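Local coordinates for protein acyl-coenzyme A oxidase (Caenorhabditis elegans, PDB 5K3J) that catalyses the FAD-dependent first step of peroxisomal beta-oxidation of ascaroside pheromone side chains, desaturating an ascaroside-CoA with a five-carbon omega side chain, at residues 65-68 against 69-73; 178-181 against 182-185; 390-393 against 394-398; 600-603 against 604-608. All blocks are in the same frame, centred on the assembly; numbering follows the deposited sequence.

Interaction 1 (65-68 against 69-73); sequences TREE and KVTEG
The carbonyls of T65 to E68 receive the amides four residues on, from K69 N to E72 N; T71 N to E67 O is the straightest of these bonds (3.0 Å, 169°), whereas K69 N donates to T65 O at 2.9 Å in a more bent bond and also makes a weak one to R66 O. Beside these amides, T71 OG1 lies 3.1 Å from E67 O, although its proton has another acceptor near. K69 lays its CG against T65 O (3.3 Å), and its chain turns at the last torsion to put NZ in a salt bridge with E107 and a hydrogen bond to Y61 O. The start of helix 66-82 is a capping box: E68 N donates to T65 OG1 (3.2 Å), and T65 N donates in return to E68 OE1 (3.2 Å). E68 CG stands opposite its own carbonyl carbon (chi1 -66°) and the rest of the chain is extended, which carries the carboxylate back to the helix start, where T65 N meets OE1 from above the carboxylate plane. V70 CG2 comes obliquely to the R66 guanidinium, 4.2 Å from NH1; that group is salt-bridged to D236. L639 of the second subunit packs on both R66 and V70, and T65 meets T65 of that subunit.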
loop_
_atom_site.group_PDB
_atom_site.type_symbol
_atom_site.label_atom_id
_atom_site.label_comp_id
_atom_site.label_asym_id
_atom_site.label_seq_id
_atom_site.Cartn_x
_atom_site.Cartn_y
_atom_site.Cartn_z
ATOM N N THR A 65 2.352 17.961 12.518
ATOM C CA THR A 65 3.667 17.343 12.610
ATOM C C THR A 65 3.572 16.128 13.516
ATOM O O THR A 65 2.551 15.916 14.169
ATOM C CB THR A 65 4.735 18.314 13.161
ATOM O OG1 THR A 65 4.579 18.456 14.578
ATOM C CG2 THR A 65 4.609 19.671 12.506
ATOM N N ARG A 66 4.638 15.339 13.566
ATOM C CA ARG A 66 4.624 14.089 14.314
ATOM C C ARG A 66 4.477 14.340 15.817
ATOM O O ARG A 66 3.744 13.623 16.500
ATOM C CB ARG A 66 5.891 13.284 14.024
ATOM C CG ARG A 66 5.658 11.791 13.874
ATOM C CD ARG A 66 5.592 11.101 15.220
ATOM N NE ARG A 66 6.874 10.512 15.592
ATOM C CZ ARG A 66 7.023 9.578 16.525
ATOM N NH1 ARG A 66 5.966 9.115 17.181
ATOM N NH2 ARG A 66 8.228 9.095 16.799
ATOM N N GLU A 67 5.162 15.364 16.322
ATOM C CA GLU A 67 5.067 15.732 17.733
ATOM C C GLU A 67 3.699 16.324 18.053
ATOM O O GLU A 67 3.116 16.020 19.093
ATOM C CB GLU A 67 6.170 16.722 18.116
ATOM C CG GLU A 67 6.090 17.221 19.556
ATOM C CD GLU A 67 7.455 17.556 20.141
ATOM O OE1 GLU A 67 8.328 18.045 19.392
ATOM O OE2 GLU A 67 7.657 17.316 21.353
ATOM N N GLU A 68 3.184 17.159 17.154
ATOM C CA GLU A 68 1.854 17.741 17.330
ATOM C C GLU A 68 0.765 16.667 17.298
ATOM O O GLU A 68 -0.319 16.863 17.852
ATOM C CB GLU A 68 1.575 18.798 16.257
ATOM C CG GLU A 68 2.460 20.038 16.352
ATOM C CD GLU A 68 2.237 21.016 15.204
ATOM O OE1 GLU A 68 1.592 20.623 14.209
ATOM O OE2 GLU A 68 2.704 22.175 15.299
ATOM N N LYS A 69 1.058 15.541 16.650
ATOM C CA LYS A 69 0.129 14.413 16.596
ATOM C C LYS A 69 0.068 13.678 17.935
ATOM O O LYS A 69 -1.016 13.324 18.401
ATOM C CB LYS A 69 0.520 13.445 15.476
ATOM C CG LYS A 69 -0.020 13.828 14.102
ATOM C CD LYS A 69 0.646 13.020 13.000
ATOM C CE LYS A 69 0.065 13.346 11.631
ATOM N NZ LYS A 69 -1.407 13.093 11.562
ATOM N N VAL A 70 1.232 13.447 18.542
ATOM C CA VAL A 70 1.308 12.867 19.881
ATOM C C VAL A 70 0.584 13.760 20.881
ATOM O O VAL A 70 -0.204 13.283 21.702
ATOM C CB VAL A 70 2.766 12.673 20.341
ATOM C CG1 VAL A 70 2.802 12.144 21.765
ATOM C CG2 VAL A 70 3.495 11.731 19.407
ATOM N N THR A 71 0.860 15.057 20.793
ATOM C CA THR A 71 0.209 16.056 21.630
ATOM C C THR A 71 -1.308 15.997 21.507
ATOM O O THR A 71 -2.026 16.030 22.505
ATOM C CB THR A 71 0.676 17.484 21.266
ATOM O OG1 THR A 71 2.086 17.608 21.500
ATOM C CG2 THR A 71 -0.063 18.516 22.106
ATOM N N GLU A 72 -1.786 15.890 20.276
ATOM C CA GLU A 72 -3.218 15.940 20.005
ATOM C C GLU A 72 -3.947 14.679 20.458
ATOM O O GLU A 72 -5.087 14.746 20.919
ATOM C CB GLU A 72 -3.457 16.184 18.512
ATOM C CG GLU A 72 -4.900 16.057 18.051
ATOM C CD GLU A 72 -5.820 17.153 18.573
ATOM O OE1 GLU A 72 -5.389 18.007 19.379
ATOM O OE2 GLU A 72 -6.998 17.160 18.161
ATOM N N GLY A 73 -3.291 13.533 20.323
ATOM C CA GLY A 73 -3.840 12.291 20.829
ATOM C C GLY A 73 -3.919 12.342 22.343
ATOM O O GLY A 73 -4.831 11.786 22.946
#

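Interaction 2 (178-181 against 182-185); sequences TPTT and TALK
T180 and T182 both hold OG1 between their own backbone N and carbonyl carbon (chi1 53° and 50°), which brings the two hydroxyls near each other, OG1 to OG1 3.1 Å. Each is hydrogen-bonded to a different oxygen of the E162 carboxylate, so one acid ties the two threonines together. A183 N is held only loosely, with weak bonds to T180 O and T180 OG1. The bond from L184 N to T181 O is better directed (3.2 Å, 148°), though the donor stands high above the carbonyl plane.

Aliphatic groups pack round this backbone. T178 points CG2 inward, 3.6 Å from A183 CB and 4.0 Å from L184 CD2, while its hydroxyl bonds to L253 N. P179 CD lies against the same A183 CB at 3.6 Å. L184 runs alongside T181, CD1 to T181 CG2 4.2 Å, and F631 of the second subunit packs on both residues. An alanine at L184 would lack both methyl branches; T178 CG2 would probably lose a neighbour, and F631 of the second subunit would probably face a gap. The bond between L184 N and T181 O closes a type I beta turn, T181 to L184, in the connection that carries the chain from strand 173-177 of the mixed sheet to strand 185-189 of the three-stranded one.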
loop_
_atom_site.group_PDB
_atom_site.type_symbol
_atom_site.label_atom_id
_atom_site.label_comp_id
_atom_site.label_asym_id
_atom_site.label_seq_id
_atom_site.Cartn_x
_atom_site.Cartn_y
_atom_site.Cartn_z
ATOM N N THR A 178 17.657 -7.186 30.516
ATOM C CA THR A 178 17.890 -7.039 29.090
ATOM C C THR A 178 19.397 -7.130 28.830
ATOM O O THR A 178 20.112 -6.132 28.947
ATOM C CB THR A 178 17.339 -5.702 28.566
ATOM O OG1 THR A 178 15.956 -5.579 28.923
ATOM C CG2 THR A 178 17.482 -5.625 27.064
ATOM N N PRO A 179 19.888 -8.334 28.497
ATOM C CA PRO A 179 21.328 -8.570 28.337
ATOM C C PRO A 179 21.913 -7.913 27.098
ATOM O O PRO A 179 22.972 -7.296 27.183
ATOM C CB PRO A 179 21.421 -10.089 28.228
ATOM C CG PRO A 179 20.110 -10.501 27.672
ATOM C CD PRO A 179 19.105 -9.561 28.282
ATOM N N THR A 180 21.236 -8.047 25.964
ATOM C CA THR A 180 21.766 -7.538 24.711
ATOM C C THR A 180 20.925 -6.385 24.190
ATOM O O THR A 180 19.841 -6.110 24.708
ATOM C CB THR A 180 21.844 -8.651 23.648
ATOM O OG1 THR A 180 20.570 -9.294 23.527
ATOM C CG2 THR A 180 22.880 -9.688 24.044
ATOM N N THR A 181 21.445 -5.704 23.177
ATOM C CA THR A 181 20.738 -4.602 22.550
ATOM C C THR A 181 19.515 -5.132 21.811
ATOM O O THR A 181 18.462 -4.500 21.794
ATOM C CB THR A 181 21.664 -3.818 21.584
ATOM O OG1 THR A 181 22.534 -2.960 22.338
ATOM C CG2 THR A 181 20.856 -2.967 20.622
ATOM N N THR A 182 19.651 -6.314 21.226
ATOM C CA THR A 182 18.534 -6.948 20.534
ATOM C C THR A 182 17.481 -7.420 21.527
ATOM O O THR A 182 16.309 -7.534 21.191
ATOM C CB THR A 182 19.001 -8.139 19.688
ATOM O OG1 THR A 182 19.819 -8.999 20.493
ATOM C CG2 THR A 182 19.804 -7.648 18.488
ATOM N N ALA A 183 17.911 -7.677 22.758
ATOM C CA ALA A 183 17.014 -8.138 23.813
ATOM C C ALA A 183 16.046 -7.039 24.232
ATOM O O ALA A 183 15.034 -7.312 24.884
ATOM C CB ALA A 183 17.801 -8.622 25.013
ATOM N N LEU A 184 16.374 -5.797 23.875
ATOM C CA LEU A 184 15.504 -4.656 24.124
ATOM C C LEU A 184 14.110 -4.927 23.595
ATOM O O LEU A 184 13.953 -5.343 22.449
ATOM C CB LEU A 184 16.056 -3.391 23.459
ATOM C CG LEU A 184 17.303 -2.685 23.995
ATOM C CD1 LEU A 184 17.750 -1.601 23.022
ATOM C CD2 LEU A 184 17.030 -2.088 25.346
ATOM N N LYS A 185 13.101 -4.702 24.431
ATOM C CA LYS A 185 11.730 -4.673 23.947
ATOM C C LYS A 185 11.654 -3.619 22.855
ATOM O O LYS A 185 12.336 -2.602 22.922
ATOM C CB LYS A 185 10.743 -4.367 25.073
ATOM C CG LYS A 185 10.684 -5.443 26.141
ATOM C CD LYS A 185 10.593 -6.818 25.502
ATOM C CE LYS A 185 10.369 -7.912 26.532
ATOM N NZ LYS A 185 10.300 -9.251 25.884
#

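Interaction 3 (390-393 against 394-398); sequences SVVA and HETGE. With ATP (adenosine-5'-triphosphate), chain D.
H394 and S390 stand one turn apart on helix 379-405 and together form a wall of the ATP pocket, in the C-alpha1 region of the oxidase. Backbone bonds set their spacing: H394 N donates to S390 O (3.0 Å, 150°), E395 N to V391 O (2.9 Å) and G397 N to A393 O (3.0 Å). S390 O has a second donor in the adenine amino group, a weak bond from ATP N6 at 3.2 Å, while the S390 hydroxyl turns to N435 O. Ring contact comes next. H394 CG lies opposite its own backbone N (chi1 171°), which swings the imidazole out so that one face meets the adenine, with ATP C5 over the ring centre and 3.6 Å above its plane. An alanine in place of H394 would take away the flat group against the adenine, which would then probably be freer to tilt. R528 and Y573 of this chain, with H340 and Q402 of the second subunit, also bond the ATP. In the side-chain packing along the helix, V391 lies alongside E395 and V392 alongside T396, both valines having CG1 foremost: V391 CG1 is 3.6 Å from E395 CD, and V392 CG1 3.7 Å from T396 OG1.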
loop_
_atom_site.group_PDB
_atom_site.type_symbol
_atom_site.label_atom_id
_atom_site.label_comp_id
_atom_site.label_asym_id
_atom_site.label_seq_id
_atom_site.Cartn_x
_atom_site.Cartn_y
_atom_site.Cartn_z
ATOM N N SER A 390 -4.933 -12.837 8.677
ATOM C CA SER A 390 -3.982 -12.706 7.581
ATOM C C SER A 390 -4.680 -12.384 6.261
ATOM O O SER A 390 -4.351 -11.397 5.604
ATOM C CB SER A 390 -3.154 -13.983 7.439
ATOM O OG SER A 390 -2.333 -14.173 8.576
ATOM N N VAL A 391 -5.643 -13.220 5.883
ATOM C CA VAL A 391 -6.382 -13.029 4.636
ATOM C C VAL A 391 -7.158 -11.716 4.648
ATOM O O VAL A 391 -7.143 -10.968 3.667
ATOM C CB VAL A 391 -7.357 -14.194 4.372
ATOM C CG1 VAL A 391 -8.334 -13.841 3.258
ATOM C CG2 VAL A 391 -6.587 -15.455 4.022
ATOM N N VAL A 392 -7.826 -11.437 5.764
ATOM C CA VAL A 392 -8.638 -10.236 5.896
ATOM C C VAL A 392 -7.791 -8.971 5.773
ATOM O O VAL A 392 -8.101 -8.101 4.967
ATOM C CB VAL A 392 -9.402 -10.226 7.233
ATOM C CG1 VAL A 392 -9.826 -8.829 7.587
ATOM C CG2 VAL A 392 -10.617 -11.143 7.158
ATOM N N ALA A 393 -6.717 -8.882 6.554
ATOM C CA ALA A 393 -5.844 -7.707 6.524
ATOM C C ALA A 393 -5.209 -7.509 5.149
ATOM O O ALA A 393 -5.034 -6.376 4.690
ATOM C CB ALA A 393 -4.759 -7.815 7.589
ATOM N N HIS A 394 -4.866 -8.617 4.499
ATOM C CA HIS A 394 -4.244 -8.579 3.181
ATOM C C HIS A 394 -5.222 -8.084 2.124
ATOM O O HIS A 394 -4.896 -7.203 1.329
ATOM C CB HIS A 394 -3.714 -9.963 2.808
ATOM C CG HIS A 394 -3.244 -10.074 1.390
ATOM N ND1 HIS A 394 -2.143 -9.400 0.914
ATOM C CD2 HIS A 394 -3.731 -10.787 0.346
ATOM C CE1 HIS A 394 -1.968 -9.691 -0.363
ATOM N NE2 HIS A 394 -2.919 -10.529 -0.732
ATOM N N GLU A 395 -6.426 -8.649 2.128
ATOM C CA GLU A 395 -7.460 -8.270 1.169
ATOM C C GLU A 395 -8.047 -6.895 1.487
ATOM O O GLU A 395 -8.435 -6.161 0.580
ATOM C CB GLU A 395 -8.574 -9.323 1.127
ATOM C CG GLU A 395 -8.129 -10.678 0.587
ATOM C CD GLU A 395 -9.252 -11.700 0.572
ATOM O OE1 GLU A 395 -10.347 -11.384 1.084
ATOM O OE2 GLU A 395 -9.040 -12.817 0.051
ATOM N N THR A 396 -8.111 -6.550 2.771
ATOM C CA THR A 396 -8.530 -5.210 3.173
ATOM C C THR A 396 -7.528 -4.188 2.656
ATOM O O THR A 396 -7.892 -3.068 2.298
ATOM C CB THR A 396 -8.656 -5.079 4.706
ATOM O OG1 THR A 396 -9.622 -6.022 5.187
ATOM C CG2 THR A 396 -9.095 -3.677 5.100
ATOM N N GLY A 397 -6.262 -4.593 2.618
ATOM C CA GLY A 397 -5.201 -3.763 2.082
ATOM C C GLY A 397 -5.426 -3.427 0.622
ATOM O O GLY A 397 -5.543 -2.255 0.263
ATOM N N GLU A 398 -5.493 -4.457 -0.215
ATOM C CA GLU A 398 -5.756 -4.280 -1.641
ATOM C C GLU A 398 -7.022 -3.467 -1.879
ATOM O O GLU A 398 -7.064 -2.610 -2.762
ATOM C CB GLU A 398 -5.881 -5.631 -2.338
ATOM C CG GLU A 398 -4.603 -6.447 -2.368
ATOM C CD GLU A 398 -4.820 -7.812 -2.992
ATOM O OE1 GLU A 398 -5.799 -8.487 -2.608
ATOM O OE2 GLU A 398 -4.025 -8.207 -3.871
HETATM P PG ATP D . -3.334 -18.004 -4.749
HETATM O O1G ATP D . -3.496 -19.343 -4.071
HETATM O O2G ATP D . -2.258 -17.977 -5.810
HETATM O O3G ATP D . -4.635 -17.352 -5.156
HETATM P PB ATP D . -2.198 -15.585 -3.905
HETATM O O1B ATP D . -3.101 -14.562 -3.252
HETATM O O2B ATP D . -1.896 -15.488 -5.382
HETATM O O3B ATP D . -2.767 -17.055 -3.574
HETATM P PA ATP D . 0.476 -16.321 -3.726
HETATM O O1A ATP D . 0.902 -17.458 -2.825
HETATM O O2A ATP D . 0.187 -16.583 -5.185
HETATM O O3A ATP D . -0.818 -15.615 -3.081
HETATM O "O5'" ATP D . 1.572 -15.149 -3.630
HETATM C "C5'" ATP D . 1.338 -13.885 -4.250
HETATM C "C4'" ATP D . 1.885 -12.826 -3.308
HETATM O "O4'" ATP D . 0.877 -12.389 -2.390
HETATM C "C3'" ATP D . 3.028 -13.414 -2.498
HETATM O "O3'" ATP D . 4.196 -12.608 -2.662
HETATM C "C2'" ATP D . 2.555 -13.378 -1.061
HETATM O "O2'" ATP D . 3.595 -12.963 -0.174
HETATM C "C1'" ATP D . 1.403 -12.384 -1.062
HETATM N N9 ATP D . 0.347 -12.759 -0.088
HETATM C C8 ATP D . -0.591 -13.704 -0.273
HETATM N N7 ATP D . -1.413 -13.804 0.800
HETATM C C5 ATP D . -1.004 -12.899 1.706
HETATM C C6 ATP D . -1.429 -12.480 3.061
HETATM N N6 ATP D . -2.488 -13.059 3.682
HETATM N N1 ATP D . -0.723 -11.491 3.655
HETATM C C2 ATP D . 0.329 -10.906 3.051
HETATM N N3 ATP D . 0.770 -11.239 1.827
HETATM C C4 ATP D . 0.156 -12.211 1.115
#

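Interaction 4 (600-603 against 604-608)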
loop_
_atom_site.group_PDB
_atom_site.type_symbol
_atom_site.label_atom_id
_atom_site.label_comp_id
_atom_site.label_asym_id
_atom_site.label_seq_id
_atom_site.Cartn_x
_atom_site.Cartn_y
_atom_site.Cartn_z
ATOM N N ASN A 600 -27.795 1.370 -5.066
ATOM C CA ASN A 600 -27.744 1.339 -3.606
ATOM C C ASN A 600 -26.369 1.693 -3.045
ATOM O O ASN A 600 -26.183 1.731 -1.829
ATOM C CB ASN A 600 -28.152 -0.040 -3.091
ATOM C CG ASN A 600 -29.650 -0.194 -2.950
ATOM O OD1 ASN A 600 -30.348 0.736 -2.546
ATOM N ND2 ASN A 600 -30.155 -1.379 -3.277
ATOM N N ALA A 601 -25.418 1.951 -3.940
ATOM C CA ALA A 601 -24.012 2.163 -3.580
ATOM C C ALA A 601 -23.813 3.170 -2.445
ATOM O O ALA A 601 -23.139 2.878 -1.454
ATOM C CB ALA A 601 -23.222 2.610 -4.808
ATOM N N VAL A 602 -24.400 4.351 -2.595
ATOM C CA VAL A 602 -24.236 5.413 -1.612
ATOM C C VAL A 602 -25.001 5.078 -0.331
ATOM O O VAL A 602 -24.600 5.476 0.764
ATOM C CB VAL A 602 -24.704 6.764 -2.183
ATOM C CG1 VAL A 602 -24.573 7.868 -1.147
ATOM C CG2 VAL A 602 -23.894 7.107 -3.422
ATOM N N SER A 603 -26.085 4.321 -0.471
ATOM C CA SER A 603 -26.897 3.912 0.671
ATOM C C SER A 603 -26.222 2.818 1.491
ATOM O O SER A 603 -26.323 2.800 2.718
ATOM C CB SER A 603 -28.274 3.435 0.205
ATOM O OG SER A 603 -28.990 4.480 -0.430
ATOM N N LEU A 604 -25.535 1.902 0.814
ATOM C CA LEU A 604 -24.894 0.784 1.499
ATOM C C LEU A 604 -23.740 1.253 2.383
ATOM O O LEU A 604 -23.387 0.586 3.355
ATOM C CB LEU A 604 -24.396 -0.258 0.489
ATOM C CG LEU A 604 -25.446 -1.193 -0.122
ATOM C CD1 LEU A 604 -24.821 -2.107 -1.169
ATOM C CD2 LEU A 604 -26.139 -2.012 0.957
ATOM N N VAL A 605 -23.161 2.404 2.049
ATOM C CA VAL A 605 -22.040 2.936 2.818
ATOM C C VAL A 605 -22.506 3.982 3.830
ATOM O O VAL A 605 -21.924 4.107 4.909
ATOM C CB VAL A 605 -20.957 3.544 1.898
ATOM C CG1 VAL A 605 -20.328 2.458 1.031
ATOM C CG2 VAL A 605 -21.536 4.651 1.035
ATOM N N ASP A 606 -23.566 4.715 3.488
ATOM C CA ASP A 606 -24.184 5.668 4.408
ATOM C C ASP A 606 -24.695 4.938 5.639
ATOM O O ASP A 606 -24.840 5.522 6.714
ATOM C CB ASP A 606 -25.334 6.421 3.732
ATOM C CG ASP A 606 -24.851 7.535 2.827
ATOM O OD1 ASP A 606 -23.781 8.112 3.115
ATOM O OD2 ASP A 606 -25.539 7.831 1.825
ATOM N N SER A 607 -24.956 3.649 5.465
ATOM C CA SER A 607 -25.475 2.801 6.526
ATOM C C SER A 607 -24.477 2.596 7.658
ATOM O O SER A 607 -24.873 2.393 8.806
ATOM C CB SER A 607 -25.882 1.450 5.950
ATOM O OG SER A 607 -26.857 1.609 4.938
ATOM N N PHE A 608 -23.185 2.650 7.343
ATOM C CA PHE A 608 -22.153 2.479 8.364
ATOM C C PHE A 608 -22.201 3.636 9.366
ATOM O O PHE A 608 -21.579 3.573 10.429
ATOM C CB PHE A 608 -20.764 2.372 7.724
ATOM C CG PHE A 608 -20.560 1.115 6.914
ATOM C CD1 PHE A 608 -20.256 -0.085 7.530
ATOM C CD2 PHE A 608 -20.662 1.139 5.534
ATOM C CE1 PHE A 608 -20.069 -1.236 6.794
ATOM C CE2 PHE A 608 -20.473 -0.013 4.790
ATOM C CZ PHE A 608 -20.177 -1.203 5.425
#
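S607 OG donates to S603 O at 2.6 Å, and L604 N to N600 O at 2.7 Å, the latter arriving nearly end-on to the carbonyl (C=O...N 175°). Both belong to the short helix 601-606 and its flanks, in the C-terminal region of the oxidase. S607 OG is set opposite its carbonyl carbon (chi1 -58°), beside its own N, and from there it folds back on the turn before; S603 O also takes a weak bond from S607 N, so one oxygen is gripped twice. D606 N donates to V602 O at 3.0 Å. The carboxylate of D606 lies side by side with V602 and forms salt bridges through OD1 to R313 and OD2 to R18. The two arginines probably offset part of the cost of burying the acid, and they tie the helix to both the N-terminal helix 12-18 and helix 287-315.

Further out, N600 and L604 meet at their stems, N600 CB to L604 CG 4.2 Å, and the amide oxygen of N600 accepts from T22 N. L604 wedges among M28, L346 and L558, bringing helices 25-32, 343-363 and 549-569 onto this turn, while S607 rests on T25 and M28. F608 N bonds back to V605 O (3.1 Å), and that same oxygen lies in the plane of the F608 ring at its edge. V605 holds CG1 opposite its carbonyl carbon (chi1 -65°), which leaves CG2 between N and the carbonyl carbon, 3.5 Å from A601 O.

Along the chain the four contacts follow in series, each within one continuous stretch, so none closes a long loop and none nests in or crosses another. Interaction 1 opens helix 66-82 in the N-terminal region, and interaction 2 rounds the loop joining the mixed sheet to the three-stranded one; their nearest atoms are about 14 Å apart, and both touch the second subunit. Interaction 3, whose centre lies about 9 Å from the centre of the chain, is the midpoint of a long helix at an ATP site shared across the dimer. Interaction 4 brings the C-terminal region back onto N-terminal helices. It lies about 22 Å, centre to centre, from interaction 3 but about 49 Å from interaction 2; those two lie on opposite sides of the chain centre.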